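Local coordinates for protein putative enoyl-CoA hydratase/isomerase (Mycobacterium abscessus, PDB 3RSI) that probably acts as an enoyl-CoA hydratase or isomerase-like enzyme of the crotonase family, with a presumed hydro-lyase role in lipid metabolism, at residues 8-13 / 34-39; 120-125 / 148-153; 126-131 / 191-196; 157-162 / 179-184; 209-214 / 239-244. All coordinates share one frame; numbering follows the deposited sequence.

Contact 1 comes first along the chain and stands apart: its centre lies about 39 to 44 Å from the centres of contacts 2, 3 and 4, and about 29 Å from that of contact 5. It joins strand 11-16 to helix 35-50. Contacts 2, 3 and 4 form a connected group, with centres 13 to 19 Å apart, in which R127 of strand 126-130 reaches Q157 and L183, while Q157 also bonds to the backbone of Q122. Contacts 2 and 3 alternate their segments, and contact 4 falls between the two of contact 3. Contact 5 follows, pairing helices 209-222 and 227-242. Each contact has residues within reach of the second subunit; contacts 2 and 4 also meet the third.

Contact 1 (8-13 / 34-39); sequences ARELLV and STNMVS
E10, just before strand 11-16, and L11, its first residue, meet S34, N36 and M37 at the beginning of helix 35-50, a polar contact at a helix N-terminus backed by apolar packing. In this crotonase-like fold the helix links the parallel strands 19-24 and 56-61 as a beta-alpha-beta crossover, and strand 11-16 pairs with 19-24. The closest CA atoms, those of E10 and M37, are 5.4 Å apart. S34 is the N-cap: its OG accepts from M37 N at 3.1 Å, nearly straight at 168°. The same hydroxyl donates to E10 OE1, although the modelled separation is too short for its exact length to be trusted. E10 reaches it with a chain extended beyond CG (chi2 174°), which brings the carboxylate to the helix start, where the helix dipole would be expected to favour its negative charge. The other oxygen, E10 OE2, rests 3.1 Å from N36 CB; the N36 amide, its plane turned 62° from the carboxylate, is not bonded to it. Further into the helix, Q40 OE1 accepts from L11 N. L11 CB approaches M37 CG at 4.3 Å, and the bend at the end of the M37 chain leaves its CE 3.6 Å from E10 O.

Contact 2 (120-125 / 148-153); sequences MLQQTD and AGSMVR
Q123 and R153 make the tight part of this buried contact. The Q123 side chain folds at chi2 (-82°) and lies over one face of the R153 guanidinium, with Q123 CG 3.3 Å from R153 NH1 and the amide and guanidinium planes only 28° apart, a stacked arrangement. Q123 NE2 and R153 NH2 are both donors and do not bond to each other; each gives a hydrogen bond to L96 O, which accounts for their closeness. R153 NH2 also forms a salt bridge with E227 of the third subunit. Here the end of helix 116-121, turning through a type I beta turn from L121 to T124, faces the first turn of helix 150-157, whose N-cap is G149. In crotonase relatives the other end of the helix equivalent to 116-121 contributes to the oxyanion hole. The packing is looser between the backbones, whose nearest CA atoms, those of Q122 and R153, stay 7.1 Å apart. Q122 spans this gap with an extended chain: its NE2 donates to S150 OG at 2.9 Å and 155°, the hydroxyl slightly tilted from the amide plane, while Q122 OE1 sits 3.4 Å from R153 CB. S150 OG has a stronger partner in E119 OE1.

Contact 3 (126-131 / 191-196); sequences IRVSDE and GTALDK
D130, the last residue of strand 126-130, passes the start of helix 193-205 with its CA 5.3 Å from that of A193, so the closest backbone approach is at the strand's end. Earlier in the strand V128 provides the apolar half. Its CG1 packs 3.9 Å from K196 CB and 4.2 Å from A193 CB, and its CG2 touches K196 CG; the V128 and K196 side chains cross at about a right angle, the lysine leading its amino group away after a bend at chi2 (56°). V128 also touches L200 and V188, which places this patch between the parallel sheet 105-109, 126-130, 186-188 and the helix packed against it, part of the crotonase-like core. The polar half belongs to the D130 carboxylate. With CG anti to the backbone N (chi1 -169°), it swings OD2 to G191 N, which meets it on the syn side at 2.7 Å, almost straight at 174° but somewhat out of the carboxylate plane. A water donates to D130 OD2 at 2.7 Å and accepts from A193 N at 3.0 Å. The carboxylate thus takes G191 N directly and A193 N through water, both from the approach to helix 193-205, while OD1 takes H132 N just past the strand; amide donors at a helix start would be expected to stabilise its negative charge.

Contact 4 (157-162 / 179-184); sequences QIPYTK and YHFGLV
The F181 ring is covered on both faces and met at one edge. K162 lies over one face, its CG 3.7 Å from the ring centroid and 5° off the normal, a CH-pi contact; CD adds to it at 3.6 Å from F181 CZ. H180 CD2 sits over the centre of the opposite face, and P159 CG comes to the edge in the ring plane, 3.9 Å from F181 CD1. A bend at chi2 (72°) lays the aliphatic part of K162 across the ring, while NZ goes on to a salt bridge with E165 and a hydrogen bond to G185 O of the third subunit. Y179 of that subunit meets the F181 ring with its plane nearly perpendicular and stacks on H180. The ring cluster thus belongs to the trimer interface of this crotonase-like protein, where the link between helices 150-157 and 160-169 packs against the end of helix 175-180. P159 is the N-cap residue of helix 160-169, and its CD presses within 3.2 Å of F181 O. I158 directs CG2 onto L183, 3.8 Å from that residue's CB. On the side away from the ring, Q157 O and G182 O do not bond to each other; a buried backbone pair is instead bridged by one water, which donates to Q157 O at 2.8 Å and to G182 O at 2.7 Å.

Contact 5 (209-214 / 239-244); sequences PLAVRN and RPVITS
V241 O is gripped twice by S244: the backbone N donates at 3.0 Å and the hydroxyl OG at 2.6 Å. The hydroxyl lies in the carbonyl plane on a lone pair, with a C=O...OG angle of 139°. With OG held between the backbone N and the carbonyl carbon (chi1 69°), S244 closes the end of helix 227-242 and, through a bond from A247 N to the same OG, caps the start of helix 245-253. Its CB faces the other segment and takes L210 CD2 at 3.7 Å. L210 reaches across because its CG is anti to the backbone N (chi1 178°); the same methyl also lies near P240 O. V241 carries the rest of the packing. Its CG2 touches N214 CB at 3.8 Å and N214 ND2 at the same distance, the two side chains sliding past each other in opposite directions, and its CG1 stands 4.4 Å from A211 CB. N214 ND2 donates to L237 O, one turn back in the facing helix, so the amide is tied to the helix it packs on. P240, whose nitrogen carries no hydrogen to donate, marks a kink in helix 227-242. The nearest CA pair, A211 and V241, is 5.9 Å apart. L144 of the second subunit packs on A211, and its neighbour G143 on V241. The beginning of helix 209-222 therefore meets the end of helix 227-242, the arrangement of an antiparallel helical hairpin, here in the C-terminal helical region of the crotonase-like fold, at a subunit interface.

Contact 1 (8-13 / 34-39)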
# COMPACT_ATOMS: atom_id res chain seq x y z
N ALA B 8 -38.31 9.78 4.38
CA ALA B 8 -38.55 9.01 3.12
C ALA B 8 -37.52 9.30 2.03
O ALA B 8 -37.30 8.46 1.14
CB ALA B 8 -39.97 9.28 2.59
N ARG B 9 -36.89 10.49 2.09
CA ARG B 9 -35.86 10.89 1.10
C ARG B 9 -34.80 9.79 0.94
O ARG B 9 -34.53 9.06 1.89
CB ARG B 9 -35.18 12.20 1.52
CG ARG B 9 -34.96 13.17 0.38
CD ARG B 9 -34.45 14.53 0.87
NE ARG B 9 -33.01 14.49 1.05
CZ ARG B 9 -32.10 15.16 0.32
NH1 ARG B 9 -30.82 14.99 0.59
NH2 ARG B 9 -32.46 16.01 -0.65
N GLU B 10 -34.21 9.65 -0.25
CA GLU B 10 -33.28 8.54 -0.51
C GLU B 10 -31.91 8.77 0.12
O GLU B 10 -31.17 7.81 0.41
CB GLU B 10 -33.16 8.25 -2.00
CG GLU B 10 -34.43 7.68 -2.59
CD GLU B 10 -34.35 7.54 -4.08
OE1 GLU B 10 -33.47 6.80 -4.54
OE2 GLU B 10 -35.15 8.17 -4.79
N LEU B 11 -31.57 10.04 0.32
CA LEU B 11 -30.42 10.39 1.15
C LEU B 11 -30.87 11.32 2.27
O LEU B 11 -31.24 12.48 2.01
CB LEU B 11 -29.32 11.01 0.31
CG LEU B 11 -27.97 11.28 0.98
CD1 LEU B 11 -27.22 9.96 1.17
CD2 LEU B 11 -27.14 12.27 0.13
N LEU B 12 -30.85 10.81 3.50
CA LEU B 12 -31.15 11.63 4.67
C LEU B 12 -29.94 12.50 5.03
O LEU B 12 -28.81 12.04 5.02
CB LEU B 12 -31.55 10.78 5.87
CG LEU B 12 -32.75 9.85 5.66
CD1 LEU B 12 -32.94 8.96 6.89
CD2 LEU B 12 -34.01 10.65 5.35
N VAL B 13 -30.21 13.76 5.32
CA VAL B 13 -29.16 14.70 5.68
C VAL B 13 -29.53 15.30 7.04
O VAL B 13 -30.58 15.95 7.18
CB VAL B 13 -28.98 15.80 4.62
CG1 VAL B 13 -27.93 16.84 5.08
CG2 VAL B 13 -28.60 15.17 3.28
N SER B 34 -29.25 5.09 -6.47
CA SER B 34 -30.16 5.38 -7.58
C SER B 34 -29.75 6.73 -8.15
O SER B 34 -28.99 7.47 -7.52
CB SER B 34 -31.59 5.47 -7.07
OG SER B 34 -31.71 6.51 -6.11
N THR B 35 -30.24 7.05 -9.34
CA THR B 35 -29.94 8.34 -9.97
C THR B 35 -30.32 9.46 -9.01
O THR B 35 -29.57 10.41 -8.82
CB THR B 35 -30.69 8.51 -11.28
OG1 THR B 35 -32.09 8.35 -11.03
CG2 THR B 35 -30.24 7.47 -12.30
N ASN B 36 -31.48 9.31 -8.37
CA ASN B 36 -31.97 10.23 -7.36
C ASN B 36 -31.02 10.46 -6.18
O ASN B 36 -30.73 11.60 -5.82
CB ASN B 36 -33.28 9.69 -6.80
CG ASN B 36 -34.28 10.75 -6.55
OD1 ASN B 36 -33.96 11.80 -6.00
ND2 ASN B 36 -35.54 10.48 -6.95
N MET B 37 -30.59 9.36 -5.57
CA MET B 37 -29.65 9.38 -4.46
C MET B 37 -28.35 10.04 -4.91
O MET B 37 -27.76 10.81 -4.17
CB MET B 37 -29.37 7.96 -3.94
CG MET B 37 -28.68 7.96 -2.58
SD MET B 37 -28.10 6.38 -2.02
CE MET B 37 -29.69 5.52 -1.93
N VAL B 38 -27.90 9.73 -6.12
CA VAL B 38 -26.65 10.30 -6.60
C VAL B 38 -26.77 11.82 -6.79
O VAL B 38 -25.87 12.55 -6.40
CB VAL B 38 -26.11 9.60 -7.87
CG1 VAL B 38 -24.89 10.35 -8.42
CG2 VAL B 38 -25.75 8.15 -7.58
N SER B 39 -27.89 12.29 -7.35
CA SER B 39 -28.15 13.75 -7.38
C SER B 39 -28.16 14.38 -5.99
O SER B 39 -27.61 15.47 -5.78
CB SER B 39 -29.48 14.07 -8.07
OG SER B 39 -29.45 13.57 -9.39

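Contact 2 (120-125 / 148-153)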
# COMPACT_ATOMS: atom_id res chain seq x y z
N MET B 120 8.78 -12.94 -10.03
CA MET B 120 7.63 -13.21 -10.90
C MET B 120 6.27 -13.20 -10.17
O MET B 120 5.23 -12.89 -10.77
CB MET B 120 7.81 -14.52 -11.66
CG MET B 120 8.76 -14.42 -12.83
SD MET B 120 9.01 -15.99 -13.70
CE MET B 120 7.44 -16.14 -14.55
N LEU B 121 6.28 -13.52 -8.89
CA LEU B 121 5.07 -13.51 -8.08
C LEU B 121 4.36 -12.15 -8.11
O LEU B 121 3.13 -12.09 -8.03
CB LEU B 121 5.40 -13.90 -6.65
CG LEU B 121 4.25 -14.09 -5.68
CD1 LEU B 121 3.47 -15.36 -5.93
CD2 LEU B 121 4.81 -14.07 -4.25
N GLN B 122 5.14 -11.08 -8.22
CA GLN B 122 4.60 -9.73 -8.24
C GLN B 122 3.77 -9.43 -9.50
O GLN B 122 2.99 -8.49 -9.48
CB GLN B 122 5.71 -8.70 -8.02
CG GLN B 122 6.27 -8.74 -6.60
CD GLN B 122 7.67 -8.19 -6.51
OE1 GLN B 122 7.85 -6.97 -6.49
NE2 GLN B 122 8.67 -9.07 -6.46
N GLN B 123 3.90 -10.26 -10.53
CA GLN B 123 3.10 -10.16 -11.74
C GLN B 123 1.99 -11.23 -11.80
O GLN B 123 1.26 -11.34 -12.79
CB GLN B 123 3.99 -10.22 -12.99
CG GLN B 123 4.77 -8.92 -13.25
CD GLN B 123 3.91 -7.88 -13.96
OE1 GLN B 123 3.06 -7.27 -13.36
NE2 GLN B 123 4.10 -7.73 -15.27
N THR B 124 1.86 -12.01 -10.73
CA THR B 124 0.65 -12.77 -10.52
C THR B 124 -0.39 -11.87 -9.85
O THR B 124 -0.04 -10.91 -9.16
CB THR B 124 0.88 -14.05 -9.66
OG1 THR B 124 1.17 -13.71 -8.30
CG2 THR B 124 1.99 -14.91 -10.26
N ASP B 125 -1.66 -12.20 -10.04
CA ASP B 125 -2.77 -11.36 -9.56
C ASP B 125 -3.30 -11.74 -8.20
O ASP B 125 -3.53 -10.88 -7.34
CB ASP B 125 -3.90 -11.44 -10.59
CG ASP B 125 -3.44 -10.97 -11.94
OD1 ASP B 125 -2.84 -9.88 -11.99
OD2 ASP B 125 -3.63 -11.68 -12.93
N ALA B 148 14.57 -7.93 -11.49
CA ALA B 148 13.49 -8.39 -12.37
C ALA B 148 12.15 -7.79 -11.91
O ALA B 148 11.13 -8.48 -11.82
CB ALA B 148 13.44 -9.92 -12.41
N GLY B 149 12.17 -6.49 -11.61
CA GLY B 149 10.96 -5.74 -11.28
C GLY B 149 10.68 -5.48 -9.81
O GLY B 149 9.83 -4.64 -9.50
N SER B 150 11.39 -6.18 -8.91
CA SER B 150 11.07 -6.13 -7.46
C SER B 150 11.31 -4.77 -6.85
O SER B 150 10.56 -4.33 -5.96
CB SER B 150 11.84 -7.19 -6.67
OG SER B 150 11.44 -8.51 -7.04
N MET B 151 12.35 -4.09 -7.32
CA MET B 151 12.71 -2.79 -6.74
C MET B 151 11.70 -1.71 -7.15
O MET B 151 11.39 -0.85 -6.35
CB MET B 151 14.15 -2.43 -7.09
CG MET B 151 15.14 -3.41 -6.46
SD MET B 151 16.88 -3.11 -6.79
CE MET B 151 17.00 -3.70 -8.47
N VAL B 152 11.17 -1.81 -8.36
CA VAL B 152 10.02 -0.98 -8.80
C VAL B 152 8.73 -1.36 -8.05
O VAL B 152 8.05 -0.49 -7.49
CB VAL B 152 9.80 -1.16 -10.31
CG1 VAL B 152 8.47 -0.54 -10.78
CG2 VAL B 152 10.99 -0.59 -11.11
N ARG B 153 8.43 -2.66 -8.01
CA ARG B 153 7.09 -3.15 -7.71
C ARG B 153 6.78 -3.45 -6.25
O ARG B 153 5.66 -3.22 -5.82
CB ARG B 153 6.78 -4.42 -8.50
CG ARG B 153 6.65 -4.20 -9.97
CD ARG B 153 6.90 -5.47 -10.71
NE ARG B 153 6.67 -5.33 -12.13
CZ ARG B 153 6.98 -6.25 -13.03
NH1 ARG B 153 7.57 -7.36 -12.65
NH2 ARG B 153 6.71 -6.04 -14.32

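Contact 3 (126-131 / 191-196)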
# COMPACT_ATOMS: atom_id res chain seq x y z
N ILE B 126 -3.55 -13.04 -8.06
CA ILE B 126 -4.22 -13.63 -6.90
C ILE B 126 -3.27 -14.71 -6.38
O ILE B 126 -2.69 -15.46 -7.17
CB ILE B 126 -5.58 -14.25 -7.31
CG1 ILE B 126 -6.51 -13.17 -7.89
CG2 ILE B 126 -6.25 -14.97 -6.13
CD1 ILE B 126 -7.71 -13.72 -8.70
N ARG B 127 -3.09 -14.77 -5.07
CA ARG B 127 -1.96 -15.52 -4.52
C ARG B 127 -2.38 -16.33 -3.32
O ARG B 127 -2.86 -15.77 -2.33
CB ARG B 127 -0.84 -14.56 -4.14
CG ARG B 127 -0.29 -13.76 -5.31
CD ARG B 127 0.54 -12.56 -4.90
NE ARG B 127 0.73 -11.63 -6.03
CZ ARG B 127 1.21 -10.39 -5.93
NH1 ARG B 127 1.58 -9.91 -4.75
NH2 ARG B 127 1.30 -9.62 -7.01
N VAL B 128 -2.18 -17.64 -3.41
CA VAL B 128 -2.50 -18.57 -2.35
C VAL B 128 -1.20 -19.18 -1.83
O VAL B 128 -0.42 -19.76 -2.60
CB VAL B 128 -3.40 -19.72 -2.85
CG1 VAL B 128 -3.74 -20.67 -1.67
CG2 VAL B 128 -4.66 -19.17 -3.51
N SER B 129 -0.97 -19.06 -0.52
CA SER B 129 0.25 -19.61 0.07
C SER B 129 -0.01 -20.85 0.92
O SER B 129 -0.81 -20.84 1.86
CB SER B 129 0.94 -18.57 0.95
OG SER B 129 2.14 -19.09 1.49
N ASP B 130 0.72 -21.91 0.59
CA ASP B 130 0.87 -23.03 1.51
C ASP B 130 1.37 -22.49 2.86
O ASP B 130 2.22 -21.61 2.92
CB ASP B 130 1.89 -24.03 0.95
CG ASP B 130 1.92 -25.33 1.70
OD1 ASP B 130 2.47 -25.36 2.81
OD2 ASP B 130 1.40 -26.32 1.16
N GLU B 131 0.79 -23.03 3.92
CA GLU B 131 1.24 -22.87 5.30
C GLU B 131 2.77 -22.81 5.48
O GLU B 131 3.29 -22.05 6.31
CB GLU B 131 0.78 -24.14 6.04
CG GLU B 131 0.34 -23.95 7.40
CD GLU B 131 0.02 -25.28 8.06
OE1 GLU B 131 -0.40 -26.27 7.39
OE2 GLU B 131 0.20 -25.31 9.29
N GLY B 191 -0.16 -28.49 1.53
CA GLY B 191 -0.53 -29.36 0.41
C GLY B 191 -1.81 -28.98 -0.31
O GLY B 191 -2.17 -29.65 -1.27
N THR B 192 -2.50 -27.91 0.12
CA THR B 192 -3.81 -27.55 -0.46
C THR B 192 -3.83 -26.28 -1.35
O THR B 192 -4.90 -25.90 -1.86
CB THR B 192 -4.91 -27.41 0.65
OG1 THR B 192 -4.71 -26.23 1.43
CG2 THR B 192 -4.91 -28.66 1.56
N ALA B 193 -2.67 -25.63 -1.53
CA ALA B 193 -2.60 -24.38 -2.32
C ALA B 193 -3.20 -24.51 -3.72
O ALA B 193 -3.95 -23.63 -4.15
CB ALA B 193 -1.18 -23.88 -2.42
N LEU B 194 -2.86 -25.58 -4.43
CA LEU B 194 -3.39 -25.81 -5.78
C LEU B 194 -4.91 -26.07 -5.76
O LEU B 194 -5.63 -25.61 -6.64
CB LEU B 194 -2.65 -26.94 -6.50
CG LEU B 194 -3.02 -27.15 -7.97
CD1 LEU B 194 -2.87 -25.82 -8.77
CD2 LEU B 194 -2.20 -28.30 -8.60
N ASP B 195 -5.40 -26.78 -4.74
CA ASP B 195 -6.84 -26.94 -4.55
C ASP B 195 -7.55 -25.57 -4.45
O ASP B 195 -8.51 -25.31 -5.15
CB ASP B 195 -7.17 -27.74 -3.29
CG ASP B 195 -6.70 -29.19 -3.38
OD1 ASP B 195 -6.67 -29.75 -4.49
OD2 ASP B 195 -6.36 -29.76 -2.34
N LYS B 196 -7.06 -24.72 -3.56
CA LYS B 196 -7.66 -23.42 -3.37
C LYS B 196 -7.54 -22.58 -4.64
O LYS B 196 -8.49 -21.87 -5.01
CB LYS B 196 -6.99 -22.69 -2.20
CG LYS B 196 -7.61 -21.34 -1.87
CD LYS B 196 -9.10 -21.39 -1.58
CE LYS B 196 -9.59 -20.01 -1.13
NZ LYS B 196 -11.05 -19.90 -1.04
O HOH W 1 0.23 -26.52 -1.22

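Contact 4 (157-162 / 179-184)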
# COMPACT_ATOMS: atom_id res chain seq x y z
N GLN B 157 3.12 -2.94 -3.67
CA GLN B 157 2.20 -4.04 -3.43
C GLN B 157 2.06 -4.43 -1.95
O GLN B 157 1.03 -4.99 -1.56
CB GLN B 157 2.64 -5.23 -4.27
CG GLN B 157 2.62 -4.95 -5.76
CD GLN B 157 2.70 -6.21 -6.62
OE1 GLN B 157 2.65 -7.33 -6.10
NE2 GLN B 157 2.80 -6.03 -7.94
N ILE B 158 3.09 -4.14 -1.16
CA ILE B 158 3.10 -4.40 0.30
C ILE B 158 3.73 -3.21 1.04
O ILE B 158 4.41 -2.38 0.43
CB ILE B 158 3.87 -5.70 0.69
CG1 ILE B 158 5.39 -5.52 0.54
CG2 ILE B 158 3.38 -6.90 -0.11
CD1 ILE B 158 6.18 -6.76 1.05
N PRO B 159 3.52 -3.13 2.36
CA PRO B 159 4.02 -1.94 3.05
C PRO B 159 5.51 -1.69 2.83
O PRO B 159 6.34 -2.60 2.95
CB PRO B 159 3.68 -2.21 4.51
CG PRO B 159 2.41 -3.01 4.41
CD PRO B 159 2.62 -3.91 3.23
N TYR B 160 5.80 -0.44 2.47
CA TYR B 160 7.13 0.06 2.18
C TYR B 160 8.21 -0.50 3.07
O TYR B 160 9.22 -0.97 2.58
CB TYR B 160 7.10 1.57 2.34
CG TYR B 160 8.35 2.31 1.99
CD1 TYR B 160 8.57 2.77 0.68
CD2 TYR B 160 9.28 2.65 2.96
CE1 TYR B 160 9.70 3.51 0.36
CE2 TYR B 160 10.41 3.39 2.65
CZ TYR B 160 10.62 3.82 1.34
OH TYR B 160 11.75 4.55 1.03
N THR B 161 8.03 -0.43 4.39
CA THR B 161 9.11 -0.87 5.29
C THR B 161 9.45 -2.34 5.15
O THR B 161 10.62 -2.71 5.26
CB THR B 161 8.90 -0.46 6.77
OG1 THR B 161 10.12 -0.65 7.49
CG2 THR B 161 7.76 -1.25 7.43
N LYS B 162 8.45 -3.19 4.87
CA LYS B 162 8.72 -4.61 4.69
C LYS B 162 9.28 -4.94 3.29
O LYS B 162 10.11 -5.83 3.13
CB LYS B 162 7.50 -5.49 5.03
CG LYS B 162 7.92 -6.89 5.62
CD LYS B 162 8.47 -6.74 7.04
CE LYS B 162 9.08 -7.99 7.63
NZ LYS B 162 9.73 -7.70 8.95
N TYR B 179 1.27 -13.18 4.47
CA TYR B 179 -0.17 -12.86 4.55
C TYR B 179 -0.41 -11.59 5.37
O TYR B 179 -1.23 -10.76 4.99
CB TYR B 179 -0.97 -14.02 5.10
CG TYR B 179 -2.45 -13.76 5.23
CD1 TYR B 179 -3.27 -13.78 4.10
CD2 TYR B 179 -3.04 -13.52 6.47
CE1 TYR B 179 -4.66 -13.58 4.21
CE2 TYR B 179 -4.44 -13.29 6.59
CZ TYR B 179 -5.23 -13.33 5.46
OH TYR B 179 -6.58 -13.08 5.54
N HIS B 180 0.31 -11.43 6.49
CA HIS B 180 0.18 -10.21 7.30
C HIS B 180 0.40 -8.92 6.49
O HIS B 180 -0.36 -7.94 6.62
CB HIS B 180 1.18 -10.22 8.46
CG HIS B 180 1.08 -9.02 9.34
ND1 HIS B 180 0.28 -8.98 10.46
CD2 HIS B 180 1.69 -7.81 9.27
CE1 HIS B 180 0.39 -7.80 11.04
NE2 HIS B 180 1.24 -7.07 10.34
N PHE B 181 1.44 -8.93 5.66
CA PHE B 181 1.84 -7.76 4.88
C PHE B 181 1.19 -7.71 3.48
O PHE B 181 1.49 -6.82 2.70
CB PHE B 181 3.36 -7.69 4.80
CG PHE B 181 4.00 -7.29 6.08
CD1 PHE B 181 4.04 -5.97 6.45
CD2 PHE B 181 4.53 -8.24 6.95
CE1 PHE B 181 4.63 -5.57 7.66
CE2 PHE B 181 5.12 -7.87 8.14
CZ PHE B 181 5.16 -6.54 8.50
N GLY B 182 0.28 -8.64 3.21
CA GLY B 182 -0.51 -8.65 1.99
C GLY B 182 0.24 -9.00 0.73
O GLY B 182 -0.21 -8.68 -0.35
N LEU B 183 1.40 -9.65 0.86
CA LEU B 183 2.09 -10.15 -0.31
C LEU B 183 1.26 -11.27 -0.95
O LEU B 183 1.26 -11.44 -2.17
CB LEU B 183 3.48 -10.67 0.10
CG LEU B 183 4.34 -11.21 -1.03
CD1 LEU B 183 4.65 -10.16 -2.07
CD2 LEU B 183 5.63 -11.80 -0.45
N VAL B 184 0.57 -12.04 -0.11
CA VAL B 184 -0.36 -13.06 -0.59
C VAL B 184 -1.75 -12.80 -0.00
O VAL B 184 -1.89 -12.06 0.99
CB VAL B 184 0.12 -14.49 -0.22
CG1 VAL B 184 1.53 -14.74 -0.81
CG2 VAL B 184 0.13 -14.70 1.29
O HOH W 2 0.14 -7.43 -2.67

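Contact 5 (209-214 / 239-244)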
# COMPACT_ATOMS: atom_id res chain seq x y z
N PRO B 209 -15.65 -12.64 -19.60
CA PRO B 209 -14.23 -12.61 -19.98
C PRO B 209 -13.72 -11.25 -20.45
O PRO B 209 -12.57 -10.92 -20.18
CB PRO B 209 -14.12 -13.65 -21.10
CG PRO B 209 -15.30 -14.44 -21.05
CD PRO B 209 -16.39 -13.63 -20.41
N LEU B 210 -14.56 -10.46 -21.12
CA LEU B 210 -14.14 -9.11 -21.52
C LEU B 210 -14.04 -8.21 -20.28
O LEU B 210 -13.11 -7.41 -20.15
CB LEU B 210 -15.09 -8.51 -22.56
CG LEU B 210 -14.78 -7.08 -23.01
CD1 LEU B 210 -13.47 -6.99 -23.79
CD2 LEU B 210 -15.96 -6.53 -23.83
N ALA B 211 -15.00 -8.38 -19.37
CA ALA B 211 -15.03 -7.68 -18.09
C ALA B 211 -13.77 -7.97 -17.29
O ALA B 211 -13.13 -7.05 -16.82
CB ALA B 211 -16.23 -8.06 -17.30
N VAL B 212 -13.43 -9.25 -17.14
CA VAL B 212 -12.21 -9.65 -16.41
C VAL B 212 -10.91 -9.13 -17.06
O VAL B 212 -10.05 -8.57 -16.38
CB VAL B 212 -12.18 -11.20 -16.21
CG1 VAL B 212 -10.82 -11.66 -15.65
CG2 VAL B 212 -13.35 -11.63 -15.28
N ARG B 213 -10.76 -9.30 -18.38
CA ARG B 213 -9.59 -8.78 -19.11
C ARG B 213 -9.46 -7.24 -18.98
O ARG B 213 -8.40 -6.72 -18.63
CB ARG B 213 -9.72 -9.18 -20.59
CG ARG B 213 -8.79 -8.49 -21.56
CD ARG B 213 -9.03 -8.92 -23.04
NE ARG B 213 -9.41 -10.34 -23.10
CZ ARG B 213 -10.56 -10.82 -23.58
NH1 ARG B 213 -10.77 -12.14 -23.55
NH2 ARG B 213 -11.49 -10.04 -24.10
N ASN B 214 -10.54 -6.52 -19.26
CA ASN B 214 -10.47 -5.06 -19.19
C ASN B 214 -10.29 -4.56 -17.77
O ASN B 214 -9.62 -3.54 -17.56
CB ASN B 214 -11.67 -4.38 -19.86
CG ASN B 214 -11.61 -4.47 -21.38
OD1 ASN B 214 -10.99 -5.38 -21.91
ND2 ASN B 214 -12.26 -3.54 -22.07
N ARG B 239 -15.73 1.63 -21.12
CA ARG B 239 -16.74 1.90 -22.15
C ARG B 239 -17.10 0.67 -22.98
O ARG B 239 -18.28 0.39 -23.15
CB ARG B 239 -16.31 3.05 -23.08
CG ARG B 239 -16.52 4.43 -22.52
CD ARG B 239 -16.12 5.53 -23.51
NE ARG B 239 -15.31 6.56 -22.84
CZ ARG B 239 -14.02 6.81 -23.07
NH1 ARG B 239 -13.31 6.16 -24.00
NH2 ARG B 239 -13.42 7.77 -22.37
N PRO B 240 -16.09 -0.05 -23.52
CA PRO B 240 -16.36 -1.27 -24.29
C PRO B 240 -17.12 -2.32 -23.47
O PRO B 240 -17.96 -3.01 -24.01
CB PRO B 240 -14.97 -1.77 -24.68
CG PRO B 240 -14.13 -0.59 -24.68
CD PRO B 240 -14.65 0.27 -23.55
N VAL B 241 -16.85 -2.40 -22.17
CA VAL B 241 -17.54 -3.36 -21.31
C VAL B 241 -19.02 -2.97 -21.19
O VAL B 241 -19.90 -3.81 -21.41
CB VAL B 241 -16.88 -3.45 -19.91
CG1 VAL B 241 -17.70 -4.33 -18.99
CG2 VAL B 241 -15.45 -3.99 -20.05
N ILE B 242 -19.29 -1.71 -20.89
CA ILE B 242 -20.67 -1.20 -20.81
C ILE B 242 -21.50 -1.51 -22.04
O ILE B 242 -22.66 -1.91 -21.94
CB ILE B 242 -20.70 0.34 -20.56
CG1 ILE B 242 -20.06 0.69 -19.23
CG2 ILE B 242 -22.14 0.88 -20.57
CD1 ILE B 242 -20.56 -0.14 -18.12
N THR B 243 -20.90 -1.37 -23.22
CA THR B 243 -21.60 -1.56 -24.48
C THR B 243 -21.53 -3.00 -25.03
O THR B 243 -22.01 -3.27 -26.14
CB THR B 243 -21.07 -0.57 -25.54
OG1 THR B 243 -19.67 -0.78 -25.75
CG2 THR B 243 -21.31 0.89 -25.05
N SER B 244 -20.97 -3.91 -24.24
CA SER B 244 -20.73 -5.28 -24.69
C SER B 244 -22.02 -6.11 -24.71
O SER B 244 -22.99 -5.81 -24.00
CB SER B 244 -19.66 -5.95 -23.81
OG SER B 244 -20.13 -6.20 -22.47